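Local coordinates for AbyA5 (Verrucosispora maris, PDB 4YWF), which catalyses acetate elimination in spirotetronate and spirotetramate biosynthesis, acting as an esterase-like lyase of the alpha/beta-hydrolase superfamily, at residues Tyr187-Asp200 with Phe218-Arg232. The protein carries 4 engineered substitutions. Numbering follows the deposited sequence.
Sequences YDLDSAALFGVLLD and FSGHLALRAAPSEPR
Phe218 offers the edge of its ring to the phenol of Tyr187, whose OH lies 3.4 Å from Phe218 CD2, the two side chains crossing at roughly a right angle. Tyr187 gets there because its CG stands anti to the backbone N (chi1 -177°); the hydroxyl ends up buried with no polar partner in the model. One helical turn on, Leu222 extends CD2 to the rim of the same tyrosine ring, 4.0 Å from Tyr187 CE1. Its own CB and backbone meet the ring of Phe195, a knob settled among Ser219, Leu222, Ala223 and Ala226. The ring's edge faces Ser219 O and the carbonyl carbon of Leu222, while Phe195 CE2 comes within 3.3 Å of Ala223 N and CZ rests against Ala223 CB. The arrangement illustrates how an alpha/beta-hydrolase fold packs helices over its sheet: segments 194-200 and 218-226 cross at 81°, with Phe195 also touching Leu146 of strand 143-148. Coming after central strand 207-215, helix 218-226 is probably the one that follows the nucleophile elbow. Just ahead of helix 194-200, Ala192 CB lies 3.6 Å from the aliphatic CG of Arg225, whose guanidinium pairs with Asp288, and 4.1 Å from Ala226 CB. Beyond the helix, Glu230 OE1 accepts a 2.8 Å salt-bridging hydrogen bond from Arg232 NH1, nearly in the guanidinium plane. Arg232, bent along its chain, slides past Leu199, whose CB lies over one guanidinium face, toward its rim, and Arg232 NH2 donates to Asp200 OD1 at 2.6 Å, a bent bond (140°) that reaches OD1 from above the carboxylate plane. A leucine here would probably leave both Asp200 and Glu230 without their shared cation. A water bridges Asp200 OD2 and Arg232 NH1.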
ATOM      1  N   TYR A 187     -12.499  -5.936   1.462  1.00 24.09           N
ATOM      2  CA  TYR A 187     -12.425  -4.524   1.156  1.00 27.53           C
ATOM      3  C   TYR A 187     -13.886  -4.057   0.921  1.00 27.87           C
ATOM      4  O   TYR A 187     -14.503  -4.439   0.001  1.00 28.69           O
ATOM      5  CB  TYR A 187     -11.523  -4.352  -0.066  1.00 26.19           C
ATOM      6  CG  TYR A 187     -11.200  -2.956  -0.565  1.00 26.14           C
ATOM      7  CD1 TYR A 187     -11.233  -1.810   0.248  1.00 27.87           C
ATOM      8  CD2 TYR A 187     -10.854  -2.798  -1.875  1.00 25.00           C
ATOM      9  CE1 TYR A 187     -10.962  -0.536  -0.297  1.00 27.91           C
ATOM     10  CE2 TYR A 187     -10.580  -1.571  -2.394  1.00 26.55           C
ATOM     11  CZ  TYR A 187     -10.647  -0.467  -1.641  1.00 27.86           C
ATOM     12  OH  TYR A 187     -10.312   0.668  -2.338  1.00 29.52           O
ATOM     13  N   ASP A 188     -14.424  -3.287   1.839  1.00 31.27           N
ATOM     14  CA  ASP A 188     -15.779  -2.885   1.768  1.00 33.94           C
ATOM     15  C   ASP A 188     -15.852  -1.481   2.359  1.00 39.90           C
ATOM     16  O   ASP A 188     -14.817  -0.880   2.678  1.00 31.24           O
ATOM     17  CB  ASP A 188     -16.664  -3.871   2.545  1.00 35.06           C
ATOM     18  CG  ASP A 188     -16.325  -3.973   4.067  1.00 36.85           C
ATOM     19  OD1 ASP A 188     -15.781  -3.010   4.702  1.00 37.98           O
ATOM     20  OD2 ASP A 188     -16.648  -5.049   4.657  1.00 33.31           O
ATOM     21  N   LEU A 189     -17.085  -0.991   2.522  1.00 41.79           N
ATOM     22  CA  LEU A 189     -17.352   0.403   2.910  1.00 43.41           C
ATOM     23  C   LEU A 189     -16.854   0.787   4.320  1.00 43.60           C
ATOM     24  O   LEU A 189     -16.906   1.972   4.675  1.00 47.49           O
ATOM     25  CB  LEU A 189     -18.867   0.686   2.783  1.00 35.95           C
ATOM     26  N   ASP A 190     -16.453  -0.208   5.126  1.00 39.57           N
ATOM     27  CA  ASP A 190     -15.982  -0.006   6.496  1.00 40.11           C
ATOM     28  C   ASP A 190     -14.464  -0.207   6.675  1.00 35.79           C
ATOM     29  O   ASP A 190     -13.918  -0.032   7.770  1.00 36.60           O
ATOM     30  CB  ASP A 190     -16.724  -0.938   7.448  1.00 41.74           C
ATOM     31  CG  ASP A 190     -18.193  -0.530   7.643  1.00 49.00           C
ATOM     32  OD1 ASP A 190     -18.504   0.651   7.403  1.00 49.27           O
ATOM     33  OD2 ASP A 190     -19.043  -1.398   8.017  1.00 51.43           O
ATOM     34  N   SER A 191     -13.803  -0.486   5.569  1.00 34.09           N
ATOM     35  CA  SER A 191     -12.360  -0.776   5.541  1.00 33.50           C
ATOM     36  C   SER A 191     -11.495   0.349   6.088  1.00 33.21           C
ATOM     37  O   SER A 191     -10.422   0.064   6.544  1.00 27.82           O
ATOM     38  CB  SER A 191     -11.922  -1.077   4.106  1.00 31.29           C
ATOM     39  OG  SER A 191     -12.359  -2.367   3.697  1.00 29.25           O
ATOM     40  N   ALA A 192     -11.965   1.611   6.045  1.00 31.58           N
ATOM     41  CA  ALA A 192     -11.234   2.751   6.608  1.00 31.90           C
ATOM     42  C   ALA A 192     -10.926   2.657   8.123  1.00 31.23           C
ATOM     43  O   ALA A 192     -10.081   3.387   8.634  1.00 28.00           O
ATOM     44  CB  ALA A 192     -11.984   4.026   6.334  1.00 33.79           C
ATOM     45  N   ALA A 193     -11.614   1.765   8.843  1.00 31.29           N
ATOM     46  CA  ALA A 193     -11.353   1.527  10.245  1.00 28.40           C
ATOM     47  C   ALA A 193      -9.969   0.882  10.524  1.00 30.10           C
ATOM     48  O   ALA A 193      -9.491   0.859  11.667  1.00 35.53           O
ATOM     49  CB  ALA A 193     -12.471   0.654  10.850  1.00 29.17           C
ATOM     50  N   LEU A 194      -9.319   0.394   9.481  1.00 27.84           N
ATOM     51  CA  LEU A 194      -8.138  -0.433   9.632  1.00 29.10           C
ATOM     52  C   LEU A 194      -7.019   0.314  10.342  1.00 27.66           C
ATOM     53  O   LEU A 194      -6.320  -0.257  11.170  1.00 26.46           O
ATOM     54  CB  LEU A 194      -7.679  -0.956   8.264  1.00 31.02           C
ATOM     55  CG  LEU A 194      -6.284  -1.599   8.230  1.00 34.40           C
ATOM     56  CD1 LEU A 194      -6.328  -2.894   9.024  1.00 35.89           C
ATOM     57  CD2 LEU A 194      -5.879  -1.788   6.784  1.00 37.25           C
ATOM     58  N   PHE A 195      -6.869   1.603  10.051  1.00 28.71           N
ATOM     59  CA  PHE A 195      -5.781   2.328  10.617  1.00 26.57           C
ATOM     60  C   PHE A 195      -5.976   2.356  12.127  1.00 27.36           C
ATOM     61  O   PHE A 195      -5.027   2.130  12.855  1.00 22.70           O
ATOM     62  CB  PHE A 195      -5.630   3.766  10.066  1.00 27.10           C
ATOM     63  CG  PHE A 195      -5.608   3.850   8.566  1.00 27.30           C
ATOM     64  CD1 PHE A 195      -4.441   3.670   7.861  1.00 28.10           C
ATOM     65  CD2 PHE A 195      -6.774   4.135   7.852  1.00 28.65           C
ATOM     66  CE1 PHE A 195      -4.444   3.714   6.472  1.00 28.08           C
ATOM     67  CE2 PHE A 195      -6.773   4.199   6.464  1.00 27.04           C
ATOM     68  CZ  PHE A 195      -5.617   4.012   5.786  1.00 27.74           C
ATOM     69  N   GLY A 196      -7.188   2.697  12.585  1.00 24.69           N
ATOM     70  CA  GLY A 196      -7.417   2.807  14.043  1.00 25.55           C
ATOM     71  C   GLY A 196      -7.122   1.504  14.774  1.00 24.54           C
ATOM     72  O   GLY A 196      -6.533   1.489  15.808  1.00 26.18           O
ATOM     73  N   VAL A 197      -7.499   0.393  14.157  1.00 30.61           N
ATOM     74  CA  VAL A 197      -7.258  -0.937  14.696  1.00 30.57           C
ATOM     75  C   VAL A 197      -5.769  -1.316  14.788  1.00 29.70           C
ATOM     76  O   VAL A 197      -5.391  -2.018  15.719  1.00 27.86           O
ATOM     77  CB  VAL A 197      -8.066  -1.952  13.910  1.00 36.67           C
ATOM     78  CG1 VAL A 197      -7.592  -3.376  14.190  1.00 40.47           C
ATOM     79  CG2 VAL A 197      -9.555  -1.747  14.240  1.00 36.15           C
ATOM     80  N   LEU A 198      -4.924  -0.772  13.915  1.00 24.89           N
ATOM     81  CA  LEU A 198      -3.494  -0.959  14.019  1.00 26.35           C
ATOM     82  C   LEU A 198      -2.952  -0.145  15.155  1.00 23.97           C
ATOM     83  O   LEU A 198      -2.091  -0.596  15.905  1.00 24.62           O
ATOM     84  CB  LEU A 198      -2.777  -0.527  12.704  1.00 27.85           C
ATOM     85  CG  LEU A 198      -3.073  -1.370  11.490  1.00 30.12           C
ATOM     86  CD1 LEU A 198      -2.577  -0.545  10.285  1.00 31.99           C
ATOM     87  CD2 LEU A 198      -2.470  -2.771  11.542  1.00 29.71           C
ATOM     88  N   LEU A 199      -3.455   1.078  15.291  1.00 24.00           N
ATOM     89  CA  LEU A 199      -2.988   1.905  16.371  1.00 24.59           C
ATOM     90  C   LEU A 199      -3.383   1.279  17.761  1.00 25.85           C
ATOM     91  O   LEU A 199      -2.566   1.275  18.677  1.00 22.07           O
ATOM     92  CB  LEU A 199      -3.578   3.272  16.205  1.00 27.07           C
ATOM     93  CG  LEU A 199      -3.062   4.128  15.038  1.00 27.76           C
ATOM     94  CD1 LEU A 199      -4.012   5.344  14.895  1.00 30.18           C
ATOM     95  CD2 LEU A 199      -1.612   4.507  15.264  1.00 28.25           C
ATOM     96  N   ASP A 200      -4.616   0.785  17.873  1.00 25.07           N
ATOM     97  CA  ASP A 200      -5.085   0.031  19.101  1.00 27.69           C
ATOM     98  C   ASP A 200      -4.136  -1.064  19.508  1.00 27.54           C
ATOM     99  O   ASP A 200      -3.832  -1.201  20.675  1.00 27.14           O
ATOM    100  CB  ASP A 200      -6.489  -0.583  18.897  1.00 27.94           C
ATOM    101  CG  ASP A 200      -7.585   0.462  18.828  1.00 30.00           C
ATOM    102  OD1 ASP A 200      -7.357   1.640  19.215  1.00 27.78           O
ATOM    103  OD2 ASP A 200      -8.681   0.132  18.326  1.00 32.04           O
ATOM    104  N   PHE A 218      -4.713   3.121  -3.497  1.00 24.09           N
ATOM    105  CA  PHE A 218      -6.061   2.995  -2.947  1.00 24.61           C
ATOM    106  C   PHE A 218      -6.157   3.163  -1.441  1.00 24.23           C
ATOM    107  O   PHE A 218      -7.176   3.613  -0.960  1.00 23.27           O
ATOM    108  CB  PHE A 218      -6.677   1.625  -3.302  1.00 25.84           C
ATOM    109  CG  PHE A 218      -7.110   1.546  -4.722  1.00 24.93           C
ATOM    110  CD1 PHE A 218      -6.176   1.406  -5.730  1.00 26.56           C
ATOM    111  CD2 PHE A 218      -8.452   1.709  -5.043  1.00 25.19           C
ATOM    112  CE1 PHE A 218      -6.567   1.407  -7.053  1.00 27.27           C
ATOM    113  CE2 PHE A 218      -8.855   1.721  -6.348  1.00 24.15           C
ATOM    114  CZ  PHE A 218      -7.914   1.547  -7.360  1.00 27.89           C
ATOM    115  N   SER A 219      -5.095   2.836  -0.699  1.00 23.47           N
ATOM    116  CA  SER A 219      -5.160   2.948   0.734  1.00 23.30           C
ATOM    117  C   SER A 219      -5.202   4.439   1.101  1.00 21.68           C
ATOM    118  O   SER A 219      -5.604   4.784   2.173  1.00 20.34           O
ATOM    119  CB  SER A 219      -4.005   2.218   1.451  1.00 25.79           C
ATOM    120  OG  SER A 219      -2.742   2.891   1.348  1.00 23.35           O
ATOM    121  N   GLY A 220      -4.737   5.296   0.219  1.00 20.83           N
ATOM    122  CA  GLY A 220      -4.825   6.688   0.448  1.00 22.22           C
ATOM    123  C   GLY A 220      -6.261   7.197   0.484  1.00 21.52           C
ATOM    124  O   GLY A 220      -6.598   8.091   1.268  1.00 22.00           O
ATOM    125  N   HIS A 221      -7.110   6.597  -0.320  1.00 22.88           N
ATOM    126  CA  HIS A 221      -8.531   6.898  -0.269  1.00 23.04           C
ATOM    127  C   HIS A 221      -9.090   6.470   1.135  1.00 23.40           C
ATOM    128  O   HIS A 221      -9.930   7.142   1.731  1.00 20.95           O
ATOM    129  CB  HIS A 221      -9.224   6.159  -1.392  1.00 25.32           C
ATOM    130  CG  HIS A 221     -10.714   6.149  -1.262  1.00 23.83           C
ATOM    131  ND1 HIS A 221     -11.393   5.090  -0.740  1.00 23.83           N
ATOM    132  CD2 HIS A 221     -11.649   7.049  -1.654  1.00 24.72           C
ATOM    133  CE1 HIS A 221     -12.688   5.344  -0.773  1.00 27.52           C
ATOM    134  NE2 HIS A 221     -12.868   6.532  -1.328  1.00 25.87           N
ATOM    135  N   LEU A 222      -8.590   5.364   1.684  1.00 22.40           N
ATOM    136  CA  LEU A 222      -9.071   4.905   2.962  1.00 22.82           C
ATOM    137  C   LEU A 222      -8.650   5.823   4.074  1.00 24.62           C
ATOM    138  O   LEU A 222      -9.456   6.100   5.038  1.00 26.86           O
ATOM    139  CB  LEU A 222      -8.569   3.518   3.272  1.00 24.28           C
ATOM    140  CG  LEU A 222      -9.104   2.360   2.392  1.00 27.51           C
ATOM    141  CD1 LEU A 222      -8.449   1.064   2.894  1.00 27.28           C
ATOM    142  CD2 LEU A 222     -10.651   2.312   2.433  1.00 25.97           C
ATOM    143  N   ALA A 223      -7.403   6.296   3.981  1.00 21.85           N
ATOM    144  CA  ALA A 223      -6.920   7.240   4.966  1.00 22.80           C
ATOM    145  C   ALA A 223      -7.760   8.516   4.928  1.00 23.34           C
ATOM    146  O   ALA A 223      -8.133   9.078   5.992  1.00 22.75           O
ATOM    147  CB  ALA A 223      -5.448   7.555   4.710  1.00 21.69           C
ATOM    148  N   LEU A 224      -7.997   9.043   3.732  1.00 21.81           N
ATOM    149  CA  LEU A 224      -8.745  10.286   3.632  1.00 22.96           C
ATOM    150  C   LEU A 224     -10.203  10.155   4.110  1.00 24.10           C
ATOM    151  O   LEU A 224     -10.777  11.139   4.662  1.00 25.05           O
ATOM    152  CB  LEU A 224      -8.759  10.815   2.204  1.00 25.94           C
ATOM    153  CG  LEU A 224      -7.481  11.378   1.606  1.00 26.09           C
ATOM    154  CD1 LEU A 224      -7.582  11.344   0.090  1.00 26.91           C
ATOM    155  CD2 LEU A 224      -7.192  12.786   2.152  1.00 24.98           C
ATOM    156  N   ARG A 225     -10.768   8.979   3.923  1.00 24.99           N
ATOM    157  CA  ARG A 225     -12.113   8.651   4.394  1.00 26.37           C
ATOM    158  C   ARG A 225     -12.085   8.517   5.911  1.00 28.96           C
ATOM    159  O   ARG A 225     -13.016   8.975   6.579  1.00 26.34           O
ATOM    160  CB  ARG A 225     -12.584   7.329   3.715  1.00 30.22           C
ATOM    161  CG  ARG A 225     -13.695   6.585   4.446  1.00 34.97           C
ATOM    162  CD  ARG A 225     -15.024   7.272   4.162  1.00 38.86           C
ATOM    163  NE  ARG A 225     -15.343   7.243   2.721  1.00 43.88           N
ATOM    164  CZ  ARG A 225     -16.072   8.165   2.063  1.00 45.62           C
ATOM    165  NH1 ARG A 225     -16.556   9.255   2.692  1.00 43.10           N
ATOM    166  NH2 ARG A 225     -16.296   8.023   0.763  1.00 41.37           N
ATOM    167  N   ALA A 226     -10.995   7.983   6.476  1.00 26.07           N
ATOM    168  CA  ALA A 226     -10.914   7.799   7.941  1.00 25.14           C
ATOM    169  C   ALA A 226     -10.701   9.101   8.671  1.00 27.75           C
ATOM    170  O   ALA A 226     -11.239   9.280   9.769  1.00 27.12           O
ATOM    171  CB  ALA A 226      -9.793   6.856   8.349  1.00 26.24           C
ATOM    172  N   ALA A 227      -9.871   9.981   8.086  1.00 25.64           N
ATOM    173  CA  ALA A 227      -9.299  11.083   8.810  1.00 25.07           C
ATOM    174  C   ALA A 227     -10.324  11.926   9.569  1.00 27.98           C
ATOM    175  O   ALA A 227     -10.061  12.298  10.719  1.00 26.84           O
ATOM    176  CB  ALA A 227      -8.515  11.995   7.857  1.00 26.62           C
ATOM    177  N   PRO A 228     -11.464  12.232   8.951  1.00 26.02           N
ATOM    178  CA  PRO A 228     -12.315  13.177   9.729  1.00 31.12           C
ATOM    179  C   PRO A 228     -12.873  12.589  11.040  1.00 34.46           C
ATOM    180  O   PRO A 228     -13.059  13.342  11.987  1.00 43.95           O
ATOM    181  CB  PRO A 228     -13.412  13.579   8.736  1.00 29.77           C
ATOM    182  CG  PRO A 228     -12.815  13.309   7.368  1.00 31.22           C
ATOM    183  CD  PRO A 228     -11.913  12.110   7.551  1.00 28.31           C
ATOM    184  N   SER A 229     -13.042  11.278  11.120  1.00 36.82           N
ATOM    185  CA  SER A 229     -13.432  10.572  12.362  1.00 40.24           C
ATOM    186  C   SER A 229     -12.317   9.802  13.121  1.00 40.82           C
ATOM    187  O   SER A 229     -12.601   8.910  13.924  1.00 41.73           O
ATOM    188  CB  SER A 229     -14.533   9.590  11.997  1.00 41.74           C
ATOM    189  OG  SER A 229     -14.277   9.038  10.726  1.00 50.32           O
ATOM    190  N   GLU A 230     -11.059  10.146  12.879  1.00 33.18           N
ATOM    191  CA  GLU A 230      -9.984   9.477  13.533  1.00 33.79           C
ATOM    192  C   GLU A 230      -8.963  10.507  13.909  1.00 35.65           C
ATOM    193  O   GLU A 230      -8.025  10.784  13.104  1.00 37.65           O
ATOM    194  CB  GLU A 230      -9.381   8.382  12.641  1.00 35.46           C
ATOM    195  CG  GLU A 230      -8.206   7.661  13.264  1.00 35.06           C
ATOM    196  CD  GLU A 230      -8.466   7.253  14.721  1.00 33.34           C
ATOM    197  OE1 GLU A 230      -9.054   6.199  14.946  1.00 30.20           O
ATOM    198  OE2 GLU A 230      -8.114   7.989  15.619  1.00 28.66           O
ATOM    199  N   PRO A 231      -9.147  11.118  15.103  1.00 32.51           N
ATOM    200  CA  PRO A 231      -8.251  12.190  15.485  1.00 33.65           C
ATOM    201  C   PRO A 231      -6.810  11.745  15.725  1.00 31.29           C
ATOM    202  O   PRO A 231      -5.959  12.581  15.869  1.00 30.15           O
ATOM    203  CB  PRO A 231      -8.880  12.743  16.792  1.00 36.63           C
ATOM    204  CG  PRO A 231      -9.789  11.649  17.274  1.00 37.82           C
ATOM    205  CD  PRO A 231     -10.314  11.026  16.017  1.00 35.91           C
ATOM    206  N   ARG A 232      -6.518  10.447  15.700  1.00 28.80           N
ATOM    207  CA  ARG A 232      -5.158  10.051  15.906  1.00 30.59           C
ATOM    208  C   ARG A 232      -4.293  10.275  14.648  1.00 26.85           C
ATOM    209  O   ARG A 232      -3.085  10.502  14.747  1.00 27.16           O
ATOM    210  CB  ARG A 232      -5.073   8.630  16.437  1.00 31.60           C
ATOM    211  CG  ARG A 232      -5.688   8.489  17.830  1.00 35.54           C
ATOM    212  CD  ARG A 232      -6.755   7.442  17.686  1.00 39.36           C
ATOM    213  NE  ARG A 232      -6.319   6.198  18.159  1.00 34.49           N
ATOM    214  CZ  ARG A 232      -6.847   5.005  17.865  1.00 34.06           C
ATOM    215  NH1 ARG A 232      -7.793   4.804  16.986  1.00 33.72           N
ATOM    216  NH2 ARG A 232      -6.380   3.976  18.525  1.00 32.66           N
TER
HETATM  217  O   HOH W   1      -9.702   2.156  16.662  1.00 28.38           O